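Local structure of probable fatty acyl-CoA transferase Rv3272 (Mycobacterium tuberculosis, 5YX6) at residues Ile261-Tyr266 with Leu327-Ala332. The protein belongs to the family III CoA transferases, binds fatty acyl-CoAs, palmitoyl-CoA most tightly, and probably takes part in fatty acid metabolism. Numbering follows the deposited sequence.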
loop_
_atom_site.group_PDB
_atom_site.type_symbol
_atom_site.label_atom_id
_atom_site.label_comp_id
_atom_site.label_asym_id
_atom_site.label_seq_id
_atom_site.Cartn_x
_atom_site.Cartn_y
_atom_site.Cartn_z
ATOM N N ILE A 261 -11.676 18.259 -14.220
ATOM C CA ILE A 261 -11.316 18.649 -12.864
ATOM C C ILE A 261 -11.874 17.628 -11.877
ATOM O O ILE A 261 -13.006 17.171 -12.007
ATOM C CB ILE A 261 -11.826 20.080 -12.497
ATOM C CG1 ILE A 261 -11.286 20.508 -11.125
ATOM C CG2 ILE A 261 -13.353 20.155 -12.506
ATOM C CD1 ILE A 261 -11.781 21.866 -10.667
ATOM N N VAL A 262 -11.060 17.272 -10.896
ATOM C CA VAL A 262 -11.489 16.410 -9.808
ATOM C C VAL A 262 -11.928 17.255 -8.610
ATOM O O VAL A 262 -11.152 18.062 -8.120
ATOM C CB VAL A 262 -10.353 15.459 -9.389
ATOM C CG1 VAL A 262 -10.776 14.613 -8.209
ATOM C CG2 VAL A 262 -9.924 14.591 -10.575
ATOM N N ILE A 263 -13.165 17.067 -8.154
ATOM C CA ILE A 263 -13.720 17.839 -7.046
ATOM C C ILE A 263 -14.325 16.945 -5.976
ATOM O O ILE A 263 -15.062 16.014 -6.282
ATOM C CB ILE A 263 -14.830 18.818 -7.519
ATOM C CG1 ILE A 263 -14.293 19.837 -8.525
ATOM C CG2 ILE A 263 -15.438 19.535 -6.339
ATOM C CD1 ILE A 263 -15.396 20.644 -9.217
ATOM N N SER A 264 -14.028 17.234 -4.716
ATOM C CA SER A 264 -14.744 16.592 -3.621
ATOM C C SER A 264 -15.304 17.648 -2.669
ATOM O O SER A 264 -14.561 18.294 -1.931
ATOM C CB SER A 264 -13.842 15.619 -2.864
ATOM O OG SER A 264 -14.617 14.855 -1.955
ATOM N N ALA A 265 -16.618 17.817 -2.701
ATOM C CA ALA A 265 -17.285 18.834 -1.911
ATOM C C ALA A 265 -18.680 18.358 -1.536
ATOM O O ALA A 265 -19.679 18.866 -2.037
ATOM C CB ALA A 265 -17.346 20.148 -2.670
ATOM N N TYR A 266 -18.737 17.357 -0.668
ATOM C CA TYR A 266 -19.990 16.715 -0.316
ATOM C C TYR A 266 -20.453 17.087 1.096
ATOM O O TYR A 266 -21.629 16.933 1.420
ATOM C CB TYR A 266 -19.853 15.197 -0.452
ATOM C CG TYR A 266 -18.768 14.609 0.416
ATOM C CD1 TYR A 266 -17.453 14.565 -0.028
ATOM C CD2 TYR A 266 -19.050 14.108 1.680
ATOM C CE1 TYR A 266 -16.450 14.040 0.757
ATOM C CE2 TYR A 266 -18.051 13.573 2.476
ATOM C CZ TYR A 266 -16.751 13.541 2.007
ATOM O OH TYR A 266 -15.741 13.017 2.787
ATOM N N LEU A 327 -11.682 24.432 -1.002
ATOM C CA LEU A 327 -12.361 23.230 -1.465
ATOM C C LEU A 327 -11.347 22.235 -2.023
ATOM O O LEU A 327 -10.301 22.619 -2.543
ATOM C CB LEU A 327 -13.416 23.561 -2.514
ATOM C CG LEU A 327 -14.575 24.439 -2.045
ATOM C CD1 LEU A 327 -15.574 24.604 -3.181
ATOM C CD2 LEU A 327 -15.250 23.856 -0.813
ATOM N N MET A 328 -11.656 20.952 -1.905
ATOM C CA MET A 328 -10.770 19.922 -2.431
ATOM C C MET A 328 -10.975 19.730 -3.938
ATOM O O MET A 328 -12.013 19.233 -4.387
ATOM C CB MET A 328 -10.974 18.603 -1.678
ATOM C CG MET A 328 -10.602 18.686 -0.198
ATOM S SD MET A 328 -10.874 17.168 0.747
ATOM C CE MET A 328 -12.565 16.759 0.322
ATOM N N ALA A 329 -9.973 20.133 -4.711
ATOM C CA ALA A 329 -10.035 20.036 -6.158
ATOM C C ALA A 329 -8.630 19.987 -6.738
ATOM O O ALA A 329 -7.710 20.595 -6.185
ATOM C CB ALA A 329 -10.818 21.208 -6.746
ATOM N N CYS A 330 -8.470 19.271 -7.850
ATOM C CA CYS A 330 -7.178 19.198 -8.532
ATOM C C CYS A 330 -7.341 18.760 -9.975
ATOM O O CYS A 330 -8.403 18.278 -10.365
ATOM C CB CYS A 330 -6.249 18.217 -7.821
ATOM S SG CYS A 330 -6.841 16.507 -7.933
ATOM N N LEU A 331 -6.288 18.938 -10.770
ATOM C CA LEU A 331 -6.220 18.308 -12.093
ATOM C C LEU A 331 -5.854 16.841 -11.933
ATOM O O LEU A 331 -5.140 16.465 -10.990
ATOM C CB LEU A 331 -5.186 18.990 -12.994
ATOM C CG LEU A 331 -5.345 20.487 -13.254
ATOM C CD1 LEU A 331 -4.205 20.985 -14.130
ATOM C CD2 LEU A 331 -6.703 20.787 -13.874
ATOM N N ALA A 332 -6.299 16.016 -12.870
ATOM C CA ALA A 332 -5.845 14.634 -12.924
ATOM C C ALA A 332 -4.542 14.568 -13.705
ATOM O O ALA A 332 -4.550 14.293 -14.900
ATOM C CB ALA A 332 -6.898 13.750 -13.555
HETATM O O HOH W 1 -14.044 20.552 -0.535
#
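Met328 bends at its CG-SD bond (chi3 -51°) and brings its methyl back over Ser264, CE lying 3.6 Å from Ser264 OG. The methyl is a mere packing neighbour of that hydroxyl, which hydrogen-bonds Ser251 OG. On the same face Val262 packs its CB 3.9 Å from Cys330 SG, while its CG2 reaches on to the Ala332 methyl. Here the sheet meets the second subunit, whose Pro143, Ile145, Leu147 and Glu152 lie against Met328, Ser264, Val262 and Cys330 respectively. Strands 261-264 and 328-331 run antiparallel, at 166°, as the central and one outer strand of a three-stranded sheet, separate from the parallel Rossmann sheet and probably belonging to the small domain; strand 253-255 borders the other side. Helix 315-324 backs the opposite face through Trp318, Val319 and Leu322. On that face Ala329 CB rests against Ile261 CD1 and Ile263 CG1, 4.1 Å from each; the extended Ile261 chain, chi1 and chi2 both near 180°, carries its CD1 there. Val262 and Cys330 exchange two backbone hydrogen bonds, Val262 N to Cys330 O at 2.9 Å and Cys330 N to Val262 O at 3.0 Å. Val262 O also receives a CA-H contact from Ala329. Ser264 N donates almost straight to Met328 O, and beyond it one water bridges the strands, donating to Ser264 O and accepting from Met328 N at 2.8 Å.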